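Local coordinates for CRISPR-associated protein, Cse2 family (PDB 4H79) that probably serves as the CasB (Cse2) small subunit of the CRISPR Cascade surveillance complex, contributing a surface that binds nucleic acid, at residues D22-E27 against I90-Y95; R68-A73 against K79-A84; L63-R68 against N86-A91; E30-R33 against A39-T42. All blocks are in the same frame, centred on the assembly; numbering follows the deposited sequence.

Contact 1. Residues D22-E27 against I90-Y95; sequences DQRVRE and IALTLY
V25 on helix 16-33 packs against L92 and Y95 on helix 80-99 in a nearly parallel helix pair of this all-helical protein; the axes of the two short segments cross at -26° and come no closer than 10.9 Å. The valine's two methyls divide the work. CG1 sits over the centre of the Y95 ring, 3.6 Å from its centroid and only 5° off the ring normal, so this CH-pi contact touches all six ring carbons almost equally. CG2 meets the branched end of L92, with V25 CG2 to L92 CD1 at 3.9 Å. Y95 can present a face here because its CG is anti to the backbone N (chi1 170°), which carries the ring across to the valine. With an alanine in place of this tyrosine, V25 CG1 would probably face a gap and Y167 would lose its edge-to-face partner. No hydrogen bond joins the segments. Several polar groups of 22-27 pair along their own helix: R26 NE to D22 OD1 is a 3.1 Å salt bridge, and Q23 NE2 gives E27 OE2 a straight bond of 2.9 Å. D22 also bonds H108, E27 bridges to R68, and R24, whose CG brushes L92, bonds L63 O through NH2. Elsewhere around helix 80-99, L94 leans on helices 144-160 and 167-176, A91 touches A171 of the latter, and L92 also reaches V21 and I28 of helix 16-33.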
loop_
_atom_site.group_PDB
_atom_site.type_symbol
_atom_site.label_atom_id
_atom_site.label_comp_id
_atom_site.label_asym_id
_atom_site.label_seq_id
_atom_site.Cartn_x
_atom_site.Cartn_y
_atom_site.Cartn_z
ATOM N N ASP A 22 -0.496 -5.577 -7.777
ATOM C CA ASP A 22 -1.534 -6.552 -7.439
ATOM C C ASP A 22 -1.056 -8.004 -7.758
ATOM O O ASP A 22 -1.264 -8.928 -6.952
ATOM C CB ASP A 22 -2.799 -6.255 -8.276
ATOM C CG ASP A 22 -3.819 -7.356 -8.160
ATOM O OD1 ASP A 22 -4.246 -7.761 -7.046
ATOM O OD2 ASP A 22 -4.182 -7.868 -9.210
ATOM N N GLN A 23 -0.503 -8.215 -8.976
ATOM C CA GLN A 23 -0.058 -9.533 -9.418
ATOM C C GLN A 23 1.149 -9.989 -8.539
ATOM O O GLN A 23 1.201 -11.128 -8.075
ATOM C CB GLN A 23 0.279 -9.461 -10.952
ATOM C CG GLN A 23 0.662 -10.778 -11.608
ATOM C CD GLN A 23 -0.328 -11.901 -11.286
ATOM O OE1 GLN A 23 -1.565 -11.741 -11.401
ATOM N NE2 GLN A 23 0.213 -13.045 -10.860
ATOM N N ARG A 24 2.099 -9.089 -8.269
ATOM C CA ARG A 24 3.265 -9.470 -7.498
ATOM C C ARG A 24 2.879 -9.809 -6.014
ATOM O O ARG A 24 3.368 -10.781 -5.447
ATOM C CB ARG A 24 4.299 -8.334 -7.524
ATOM C CG ARG A 24 5.606 -8.739 -6.805
ATOM C CD ARG A 24 6.411 -9.737 -7.681
ATOM N NE ARG A 24 7.577 -10.208 -6.919
ATOM C CZ ARG A 24 7.688 -11.405 -6.360
ATOM N NH1 ARG A 24 6.743 -12.306 -6.540
ATOM N NH2 ARG A 24 8.770 -11.706 -5.644
ATOM N N VAL A 25 2.043 -8.981 -5.370
ATOM C CA VAL A 25 1.631 -9.227 -3.968
ATOM C C VAL A 25 0.801 -10.529 -3.944
ATOM O O VAL A 25 0.950 -11.327 -3.001
ATOM C CB VAL A 25 0.764 -8.059 -3.448
ATOM C CG1 VAL A 25 0.058 -8.422 -2.168
ATOM C CG2 VAL A 25 1.591 -6.780 -3.301
ATOM N N ARG A 26 -0.051 -10.774 -4.955
ATOM C CA ARG A 26 -0.843 -12.036 -4.949
ATOM C C ARG A 26 0.102 -13.250 -4.942
ATOM O O ARG A 26 -0.187 -14.257 -4.270
ATOM C CB ARG A 26 -1.766 -12.187 -6.179
ATOM C CG ARG A 26 -2.998 -11.296 -6.148
ATOM C CD ARG A 26 -3.731 -11.518 -7.500
ATOM N NE ARG A 26 -4.891 -10.690 -7.668
ATOM C CZ ARG A 26 -6.130 -11.159 -7.539
ATOM N NH1 ARG A 26 -6.285 -12.436 -7.215
ATOM N NH2 ARG A 26 -7.209 -10.379 -7.726
ATOM N N GLU A 27 1.181 -13.175 -5.744
ATOM C CA GLU A 27 2.169 -14.247 -5.824
ATOM C C GLU A 27 2.814 -14.472 -4.487
ATOM O O GLU A 27 2.885 -15.619 -4.021
ATOM C CB GLU A 27 3.261 -13.970 -6.907
ATOM C CG GLU A 27 2.686 -14.191 -8.304
ATOM C CD GLU A 27 3.490 -13.434 -9.359
ATOM O OE1 GLU A 27 4.525 -12.816 -8.979
ATOM O OE2 GLU A 27 3.103 -13.456 -10.553
ATOM N N ILE A 90 7.264 1.032 -1.769
ATOM C CA ILE A 90 6.516 1.346 -0.524
ATOM C C ILE A 90 5.326 0.371 -0.329
ATOM O O ILE A 90 5.099 -0.148 0.793
ATOM C CB ILE A 90 6.005 2.828 -0.516
ATOM C CG1 ILE A 90 7.206 3.785 -0.545
ATOM C CG2 ILE A 90 5.083 3.086 0.683
ATOM C CD1 ILE A 90 6.854 5.239 -0.917
ATOM N N ALA A 91 4.559 0.154 -1.417
ATOM C CA ALA A 91 3.389 -0.724 -1.294
ATOM C C ALA A 91 3.794 -2.126 -0.848
ATOM O O ALA A 91 3.112 -2.725 0.026
ATOM C CB ALA A 91 2.603 -0.779 -2.604
ATOM N N LEU A 92 4.817 -2.703 -1.498
ATOM C CA LEU A 92 5.286 -4.070 -1.138
ATOM C C LEU A 92 5.788 -4.133 0.279
ATOM O O LEU A 92 5.525 -5.136 0.985
ATOM C CB LEU A 92 6.425 -4.526 -2.068
ATOM C CG LEU A 92 5.982 -5.420 -3.242
ATOM C CD1 LEU A 92 5.456 -6.783 -2.786
ATOM C CD2 LEU A 92 4.930 -4.768 -4.014
ATOM N N THR A 93 6.509 -3.079 0.702
ATOM C CA THR A 93 7.061 -3.058 2.130
ATOM C C THR A 93 5.907 -2.985 3.089
ATOM O O THR A 93 5.873 -3.696 4.127
ATOM C CB THR A 93 7.959 -1.803 2.298
ATOM O OG1 THR A 93 9.049 -1.928 1.347
ATOM C CG2 THR A 93 8.534 -1.728 3.726
ATOM N N LEU A 94 4.917 -2.099 2.807
ATOM C CA LEU A 94 3.722 -2.027 3.684
ATOM C C LEU A 94 3.002 -3.385 3.729
ATOM O O LEU A 94 2.577 -3.857 4.803
ATOM C CB LEU A 94 2.721 -0.919 3.219
ATOM C CG LEU A 94 3.256 0.515 3.375
ATOM C CD1 LEU A 94 2.322 1.486 2.702
ATOM C CD2 LEU A 94 3.393 0.861 4.898
ATOM N N TYR A 95 2.799 -3.999 2.573
ATOM C CA TYR A 95 2.135 -5.309 2.588
ATOM C C TYR A 95 2.895 -6.336 3.474
ATOM O O TYR A 95 2.266 -7.157 4.204
ATOM C CB TYR A 95 2.000 -5.865 1.105
ATOM C CG TYR A 95 1.541 -7.320 1.178
ATOM C CD1 TYR A 95 0.197 -7.626 1.533
ATOM C CD2 TYR A 95 2.456 -8.393 0.935
ATOM C CE1 TYR A 95 -0.214 -8.957 1.705
ATOM C CE2 TYR A 95 2.040 -9.719 1.037
ATOM C CZ TYR A 95 0.709 -9.980 1.434
ATOM O OH TYR A 95 0.269 -11.287 1.553
#

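Contact 2. Residues R68-A73 against K79-A84; sequences RFYADA and KDMEVA
F69 and M81 meet in the inner, close-packed half of this contact, where M81 SD lies 3.9 Å from F69 CE2. The far end of the same ring reaches helix 80-99 directly: F69 CZ stands 4.0 Å from A84 CB and also lies beside the A84 carbonyl. A chi1 of 176° sets the F69 ring opposite its own backbone N and sends it toward the helix, and W16 and F20 of helix 16-33 pack on it as further aromatic neighbours. M81 bends at both chi2 and chi3, and the bend brings its thioether up to both rings of 68-73. The result is a double Met-aromatic contact, the sulfur approaching both rings obliquely, 5.0 Å from the F69 centroid and 5.2 Å from that of Y70. The rings are themselves in touch, F69 CD2 standing 3.7 Å over the middle of the Y70 face. A73, in the loop after the short helix 67-71, completes the packed side: its CB is 3.9 Å from M81 CE, and W16 touches it as well. Replacing M81 by an alanine would probably leave a gap beside F69 and Y70 and A73 CB without its methyl partner. Toward solvent the packing thins. Y70 is exposed; M81 CE comes obliquely to Y70 CD1 at 4.1 Å, while the tyrosine hydroxyl is held by E85. Farther out, K79 at the N-cap of helix 80-99 is poorly ordered, and its ion pair with E82 is long.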
loop_
_atom_site.group_PDB
_atom_site.type_symbol
_atom_site.label_atom_id
_atom_site.label_comp_id
_atom_site.label_asym_id
_atom_site.label_seq_id
_atom_site.Cartn_x
_atom_site.Cartn_y
_atom_site.Cartn_z
ATOM N N ARG A 68 8.198 -7.673 -15.865
ATOM C CA ARG A 68 6.758 -7.469 -16.138
ATOM C C ARG A 68 6.344 -6.045 -15.801
ATOM O O ARG A 68 5.466 -5.490 -16.456
ATOM C CB ARG A 68 5.888 -8.480 -15.362
ATOM C CG ARG A 68 6.071 -9.930 -15.861
ATOM C CD ARG A 68 5.290 -10.890 -14.971
ATOM N NE ARG A 68 5.800 -10.797 -13.595
ATOM C CZ ARG A 68 5.221 -11.333 -12.517
ATOM N NH1 ARG A 68 4.093 -12.015 -12.629
ATOM N NH2 ARG A 68 5.768 -11.197 -11.313
ATOM N N PHE A 69 6.984 -5.456 -14.791
ATOM C CA PHE A 69 6.721 -4.061 -14.368
ATOM C C PHE A 69 7.096 -3.047 -15.451
ATOM O O PHE A 69 6.339 -2.070 -15.704
ATOM C CB PHE A 69 7.468 -3.770 -13.041
ATOM C CG PHE A 69 7.356 -2.345 -12.559
ATOM C CD1 PHE A 69 6.216 -1.877 -11.872
ATOM C CD2 PHE A 69 8.400 -1.482 -12.738
ATOM C CE1 PHE A 69 6.152 -0.557 -11.419
ATOM C CE2 PHE A 69 8.346 -0.166 -12.287
ATOM C CZ PHE A 69 7.221 0.305 -11.633
ATOM N N TYR A 70 8.259 -3.274 -16.099
ATOM C CA TYR A 70 8.797 -2.336 -17.119
ATOM C C TYR A 70 8.166 -2.558 -18.483
ATOM O O TYR A 70 8.081 -1.629 -19.285
ATOM C CB TYR A 70 10.342 -2.430 -17.226
ATOM C CG TYR A 70 10.991 -2.135 -15.875
ATOM C CD1 TYR A 70 11.158 -0.811 -15.457
ATOM C CD2 TYR A 70 11.385 -3.171 -14.996
ATOM C CE1 TYR A 70 11.729 -0.525 -14.241
ATOM C CE2 TYR A 70 11.960 -2.868 -13.760
ATOM C CZ TYR A 70 12.105 -1.524 -13.406
ATOM O OH TYR A 70 12.654 -1.127 -12.217
ATOM N N ALA A 71 7.738 -3.799 -18.749
ATOM C CA ALA A 71 7.393 -4.207 -20.135
ATOM C C ALA A 71 6.123 -3.534 -20.675
ATOM O O ALA A 71 5.985 -3.364 -21.874
ATOM C CB ALA A 71 7.256 -5.719 -20.232
ATOM N N ASP A 72 5.181 -3.219 -19.783
ATOM C CA ASP A 72 3.944 -2.589 -20.200
ATOM C C ASP A 72 3.914 -1.070 -19.921
ATOM O O ASP A 72 2.923 -0.426 -20.211
ATOM C CB ASP A 72 2.731 -3.305 -19.558
ATOM C CG ASP A 72 2.100 -4.343 -20.476
ATOM O OD1 ASP A 72 2.548 -4.532 -21.632
ATOM O OD2 ASP A 72 1.128 -4.983 -20.028
ATOM N N ALA A 73 4.993 -0.491 -19.388
ATOM C CA ALA A 73 4.939 0.892 -18.936
ATOM C C ALA A 73 4.713 1.832 -20.131
ATOM O O ALA A 73 5.308 1.645 -21.197
ATOM C CB ALA A 73 6.194 1.281 -18.186
ATOM N N LYS A 79 11.070 12.318 -14.111
ATOM C CA LYS A 79 11.416 11.447 -12.974
ATOM C C LYS A 79 10.306 10.479 -12.580
ATOM O O LYS A 79 10.292 9.935 -11.459
ATOM C CB LYS A 79 11.930 12.248 -11.768
ATOM C CG LYS A 79 13.281 12.921 -12.030
ATOM C CD LYS A 79 14.300 12.701 -10.915
ATOM C CE LYS A 79 15.718 12.913 -11.437
ATOM N NZ LYS A 79 16.779 12.551 -10.457
ATOM N N ASP A 80 9.381 10.248 -13.513
ATOM C CA ASP A 80 8.169 9.507 -13.179
ATOM C C ASP A 80 8.410 7.987 -12.981
ATOM O O ASP A 80 7.709 7.334 -12.142
ATOM C CB ASP A 80 7.050 9.810 -14.169
ATOM C CG ASP A 80 6.260 11.144 -13.817
ATOM O OD1 ASP A 80 6.663 11.935 -12.924
ATOM O OD2 ASP A 80 5.214 11.405 -14.436
ATOM N N MET A 81 9.402 7.427 -13.698
ATOM C CA MET A 81 9.744 6.013 -13.498
ATOM C C MET A 81 10.233 5.787 -12.074
ATOM O O MET A 81 9.843 4.804 -11.449
ATOM C CB MET A 81 10.772 5.475 -14.539
ATOM C CG MET A 81 11.060 3.976 -14.415
ATOM S SD MET A 81 9.548 2.990 -14.160
ATOM C CE MET A 81 9.050 2.669 -15.852
ATOM N N GLU A 82 11.072 6.701 -11.561
ATOM C CA GLU A 82 11.632 6.586 -10.204
ATOM C C GLU A 82 10.535 6.626 -9.157
ATOM O O GLU A 82 10.663 5.966 -8.109
ATOM C CB GLU A 82 12.548 7.769 -9.919
ATOM C CG GLU A 82 13.834 7.506 -9.147
ATOM C CD GLU A 82 14.944 8.489 -9.541
ATOM O OE1 GLU A 82 14.736 9.313 -10.471
ATOM O OE2 GLU A 82 16.036 8.434 -8.931
ATOM N N VAL A 83 9.516 7.468 -9.398
ATOM C CA VAL A 83 8.400 7.613 -8.468
ATOM C C VAL A 83 7.562 6.319 -8.514
ATOM O O VAL A 83 7.175 5.808 -7.478
ATOM C CB VAL A 83 7.551 8.870 -8.736
ATOM C CG1 VAL A 83 6.309 8.859 -7.868
ATOM C CG2 VAL A 83 8.377 10.141 -8.460
ATOM N N ALA A 84 7.299 5.789 -9.712
ATOM C CA ALA A 84 6.556 4.528 -9.860
ATOM C C ALA A 84 7.268 3.371 -9.188
ATOM O O ALA A 84 6.625 2.553 -8.511
ATOM C CB ALA A 84 6.349 4.220 -11.329
#

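Contact 3. Residues L63-R68 against N86-A91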
loop_
_atom_site.group_PDB
_atom_site.type_symbol
_atom_site.label_atom_id
_atom_site.label_comp_id
_atom_site.label_asym_id
_atom_site.label_seq_id
_atom_site.Cartn_x
_atom_site.Cartn_y
_atom_site.Cartn_z
ATOM N N LEU A 63 13.510 -8.542 -6.040
ATOM C CA LEU A 63 12.395 -9.173 -5.306
ATOM C C LEU A 63 11.096 -8.433 -5.558
ATOM O O LEU A 63 10.036 -9.035 -5.705
ATOM C CB LEU A 63 12.612 -9.152 -3.779
ATOM C CG LEU A 63 13.805 -9.780 -3.062
ATOM C CD1 LEU A 63 13.865 -9.299 -1.613
ATOM C CD2 LEU A 63 13.672 -11.294 -3.139
ATOM N N ILE A 64 11.180 -7.111 -5.556
ATOM C CA ILE A 64 10.004 -6.307 -5.725
ATOM C C ILE A 64 9.638 -6.291 -7.211
ATOM O O ILE A 64 8.514 -6.677 -7.568
ATOM C CB ILE A 64 10.250 -4.884 -5.189
ATOM C CG1 ILE A 64 10.646 -4.925 -3.726
ATOM C CG2 ILE A 64 9.012 -4.005 -5.331
ATOM C CD1 ILE A 64 11.136 -3.588 -3.231
ATOM N N LEU A 65 10.597 -5.888 -8.064
ATOM C CA LEU A 65 10.324 -5.430 -9.451
ATOM C C LEU A 65 11.020 -6.301 -10.495
ATOM O O LEU A 65 12.218 -6.437 -10.480
ATOM C CB LEU A 65 10.776 -3.974 -9.649
ATOM C CG LEU A 65 10.107 -2.865 -8.842
ATOM C CD1 LEU A 65 10.722 -1.532 -9.225
ATOM C CD2 LEU A 65 8.626 -2.865 -9.173
ATOM N N ASP A 66 10.254 -6.910 -11.377
ATOM C CA ASP A 66 10.841 -7.719 -12.468
ATOM C C ASP A 66 10.384 -7.145 -13.800
ATOM O O ASP A 66 9.674 -6.120 -13.843
ATOM C CB ASP A 66 10.481 -9.214 -12.341
ATOM C CG ASP A 66 8.964 -9.459 -12.365
ATOM O OD1 ASP A 66 8.440 -9.977 -11.374
ATOM O OD2 ASP A 66 8.275 -9.120 -13.342
ATOM N N ASP A 67 10.749 -7.831 -14.881
ATOM C CA ASP A 67 10.589 -7.242 -16.247
ATOM C C ASP A 67 9.113 -6.977 -16.556
ATOM O O ASP A 67 8.805 -6.116 -17.399
ATOM C CB ASP A 67 11.230 -8.153 -17.315
ATOM C CG ASP A 67 10.868 -9.622 -17.120
ATOM O OD1 ASP A 67 11.073 -10.201 -16.020
ATOM O OD2 ASP A 67 10.373 -10.205 -18.083
ATOM N N ARG A 68 8.198 -7.673 -15.865
ATOM C CA ARG A 68 6.758 -7.469 -16.138
ATOM C C ARG A 68 6.344 -6.045 -15.801
ATOM O O ARG A 68 5.466 -5.490 -16.456
ATOM C CB ARG A 68 5.888 -8.480 -15.362
ATOM C CG ARG A 68 6.071 -9.930 -15.861
ATOM C CD ARG A 68 5.290 -10.890 -14.971
ATOM N NE ARG A 68 5.800 -10.797 -13.595
ATOM C CZ ARG A 68 5.221 -11.333 -12.517
ATOM N NH1 ARG A 68 4.093 -12.015 -12.629
ATOM N NH2 ARG A 68 5.768 -11.197 -11.313
ATOM N N ASN A 86 9.498 3.652 -6.713
ATOM C CA ASN A 86 9.346 3.937 -5.291
ATOM C C ASN A 86 7.937 3.626 -4.712
ATOM O O ASN A 86 7.788 3.075 -3.590
ATOM C CB ASN A 86 9.776 5.378 -4.998
ATOM C CG ASN A 86 9.980 5.617 -3.512
ATOM O OD1 ASN A 86 10.435 4.722 -2.747
ATOM N ND2 ASN A 86 9.615 6.810 -3.076
ATOM N N SER A 87 6.906 3.940 -5.479
ATOM C CA SER A 87 5.534 3.612 -5.087
ATOM C C SER A 87 5.324 2.121 -4.941
ATOM O O SER A 87 4.686 1.702 -3.967
ATOM C CB SER A 87 4.528 4.198 -6.074
ATOM O OG SER A 87 4.681 5.617 -6.138
ATOM N N ALA A 88 5.822 1.334 -5.899
ATOM C CA ALA A 88 5.771 -0.145 -5.810
ATOM C C ALA A 88 6.557 -0.641 -4.609
ATOM O O ALA A 88 6.103 -1.546 -3.854
ATOM C CB ALA A 88 6.343 -0.805 -7.062
ATOM N N HIS A 89 7.721 -0.043 -4.402
ATOM C CA HIS A 89 8.572 -0.434 -3.246
ATOM C C HIS A 89 7.867 -0.170 -1.906
ATOM O O HIS A 89 7.850 -1.055 -0.966
ATOM C CB HIS A 89 9.884 0.377 -3.326
ATOM C CG HIS A 89 10.834 0.084 -2.196
ATOM N ND1 HIS A 89 10.922 -1.144 -1.635
ATOM C CD2 HIS A 89 11.737 0.892 -1.516
ATOM C CE1 HIS A 89 11.834 -1.134 -0.661
ATOM N NE2 HIS A 89 12.345 0.110 -0.587
ATOM N N ILE A 90 7.264 1.032 -1.769
ATOM C CA ILE A 90 6.516 1.346 -0.524
ATOM C C ILE A 90 5.326 0.371 -0.329
ATOM O O ILE A 90 5.099 -0.148 0.793
ATOM C CB ILE A 90 6.005 2.828 -0.516
ATOM C CG1 ILE A 90 7.206 3.785 -0.545
ATOM C CG2 ILE A 90 5.083 3.086 0.683
ATOM C CD1 ILE A 90 6.854 5.239 -0.917
ATOM N N ALA A 91 4.559 0.154 -1.417
ATOM C CA ALA A 91 3.389 -0.724 -1.294
ATOM C C ALA A 91 3.794 -2.126 -0.848
ATOM O O ALA A 91 3.112 -2.725 0.026
ATOM C CB ALA A 91 2.603 -0.779 -2.604
#
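L65 lays its CD2 against the methyl of A88, with L65 CD2 to A88 CB at 3.7 Å, a small apolar pair that tucks the bend between helices 61-64 and 67-71 against helix 80-99. F20 and V21 of helix 16-33 extend this patch, the first touching L65 and the second A88. One residue earlier, I64 lies against the helix at A88 and H89: its CG2, standing anti to the backbone N, rests 4.1 Å from A88 O, and its CD1 comes to the H89 ring. There I64 CD1 and H89 ND1 are modelled 2.9 Å apart, too short for a methyl beside a nitrogen, so the exact placement of this pair is doubtful. L46 of helix 37-49 also lies against I64. Beyond L65 the chain turns polar. D66 is the N-cap of helix 67-71: its OD2 takes the R68 backbone N at 2.9 Å through the anti lone pair, closing an Asx turn. R68 then folds back and grips the same carboxylate side-on, NE to D66 OD2 at 3.0 Å and NH2 to D66 OD1 at 2.9 Å, both acceptors lying close to the guanidinium plane. OD2 therefore serves two donors. Across the contact itself no hydrogen bond forms: adhesion is apolar, while D66 and R68 pair with each other and R68 also with E27 of helix 16-33. As modelled, H89 ND1 is buried without a partner, but this rests on the same doubtful placement.

Contact 4. Residues E30-R33 against A39-T42; sequences EGYR and AVAT
G31 and Y32, at the end of helix 16-33, face A39 and V40 in the first turns of helix 37-49. The preceding E30 points away from that helix and is held on its own: R33 grips its carboxylate side-on, NE to E30 OE1 at 3.0 Å and NH2 to E30 OE2 at 2.7 Å. The first of these bonds comes from above the carboxylate plane, although both oxygens lie near the guanidinium plane. At G31 the backbones approach most closely, with CA atoms of G31 and A39 just 5.2 Å apart. The methyl of A39 lies against bare main chain, its CB 3.4 Å from G31 C and 3.5 Å from Y32 N. There is no room for a side chain on the glycine, since a beta carbon built there would fall 2.8 Å from A39 CB. Y32 follows; its side chain and that of V40 cross at about a right angle, Y32 CD1 to V40 CG2 at 4.0 Å. The tyrosine's chi1 of -170° carries the ring across the valine; its hydroxyl bonds S101 N, and R103 adds a cation-pi contact. Helices 16-33 and 37-49 are thus consecutive helices joined by a short turn and meeting here at a steep angle, with a close glycine-alanine contact where they touch, as suits an all-helical fold.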
loop_
_atom_site.group_PDB
_atom_site.type_symbol
_atom_site.label_atom_id
_atom_site.label_comp_id
_atom_site.label_asym_id
_atom_site.label_seq_id
_atom_site.Cartn_x
_atom_site.Cartn_y
_atom_site.Cartn_z
ATOM N N GLU A 30 0.219 -15.830 -1.870
ATOM C CA GLU A 30 -0.128 -17.273 -2.005
ATOM C C GLU A 30 1.055 -18.135 -1.513
ATOM O O GLU A 30 0.877 -19.150 -0.818
ATOM C CB GLU A 30 -0.458 -17.525 -3.501
ATOM C CG GLU A 30 -0.684 -18.958 -3.859
ATOM C CD GLU A 30 -1.930 -19.527 -3.187
ATOM O OE1 GLU A 30 -2.674 -18.777 -2.466
ATOM O OE2 GLU A 30 -2.157 -20.723 -3.398
ATOM N N GLY A 31 2.282 -17.720 -1.849
ATOM C CA GLY A 31 3.507 -18.425 -1.362
ATOM C C GLY A 31 3.539 -18.379 0.196
ATOM O O GLY A 31 3.830 -19.392 0.842
ATOM N N TYR A 32 3.182 -17.249 0.817
ATOM C CA TYR A 32 3.201 -17.159 2.288
ATOM C C TYR A 32 2.160 -18.062 2.899
ATOM O O TYR A 32 2.403 -18.671 3.947
ATOM C CB TYR A 32 2.927 -15.708 2.769
ATOM C CG TYR A 32 3.148 -15.467 4.245
ATOM C CD1 TYR A 32 4.425 -15.569 4.788
ATOM C CD2 TYR A 32 2.086 -15.080 5.100
ATOM C CE1 TYR A 32 4.663 -15.340 6.122
ATOM C CE2 TYR A 32 2.323 -14.815 6.457
ATOM C CZ TYR A 32 3.619 -14.947 6.963
ATOM O OH TYR A 32 3.945 -14.725 8.298
ATOM N N ARG A 33 0.989 -18.111 2.259
ATOM C CA ARG A 33 -0.105 -19.015 2.628
ATOM C C ARG A 33 0.340 -20.486 2.655
ATOM O O ARG A 33 -0.000 -21.225 3.601
ATOM C CB ARG A 33 -1.313 -18.871 1.675
ATOM C CG ARG A 33 -2.510 -19.663 2.195
ATOM C CD ARG A 33 -3.729 -19.572 1.269
ATOM N NE ARG A 33 -3.484 -20.252 -0.017
ATOM C CZ ARG A 33 -3.629 -21.567 -0.233
ATOM N NH1 ARG A 33 -4.044 -22.376 0.753
ATOM N NH2 ARG A 33 -3.381 -22.085 -1.454
ATOM N N ALA A 39 8.926 -17.030 -0.250
ATOM C CA ALA A 39 7.904 -16.005 0.092
ATOM C C ALA A 39 8.151 -15.504 1.535
ATOM O O ALA A 39 8.124 -14.275 1.789
ATOM C CB ALA A 39 6.490 -16.626 -0.036
ATOM N N VAL A 40 8.383 -16.421 2.479
ATOM C CA VAL A 40 8.652 -16.036 3.861
ATOM C C VAL A 40 9.895 -15.098 3.951
ATOM O O VAL A 40 9.858 -14.053 4.628
ATOM C CB VAL A 40 8.868 -17.297 4.740
ATOM C CG1 VAL A 40 9.419 -16.936 6.128
ATOM C CG2 VAL A 40 7.539 -18.076 4.898
ATOM N N ALA A 41 10.984 -15.480 3.291
ATOM C CA ALA A 41 12.247 -14.679 3.298
ATOM C C ALA A 41 12.041 -13.352 2.620
ATOM O O ALA A 41 12.555 -12.348 3.085
ATOM C CB ALA A 41 13.398 -15.421 2.558
ATOM N N THR A 42 11.304 -13.333 1.487
ATOM C CA THR A 42 11.065 -12.099 0.787
ATOM C C THR A 42 10.302 -11.060 1.624
ATOM O O THR A 42 10.705 -9.879 1.704
ATOM C CB THR A 42 10.265 -12.354 -0.524
ATOM O OG1 THR A 42 11.107 -13.131 -1.377
ATOM C CG2 THR A 42 9.875 -11.022 -1.220
#

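Helix 80-99 supplies one side of contacts 1, 2 and 3, meeting in turn 68-73, 63-68 and 22-27 as it runs from its N-terminal end inward. Contact 3 lies between the other two, its centre 8 Å from that of contact 1 and 9 Å from that of contact 2; it shares I90 and A91 with the first and R68 with the second. Contact 4 lies at the edge, 24 Å from contact 2 but 11 Å from contact 1 between centres, and shares helix 16-33 with contact 1. Along the chain contact 4 closes first, then contacts 2 and 3, all within the span bridged by contact 1. Helix 16-33 and the 61-71 region thus pack on helix 80-99, with helix 37-49 joined to helix 16-33.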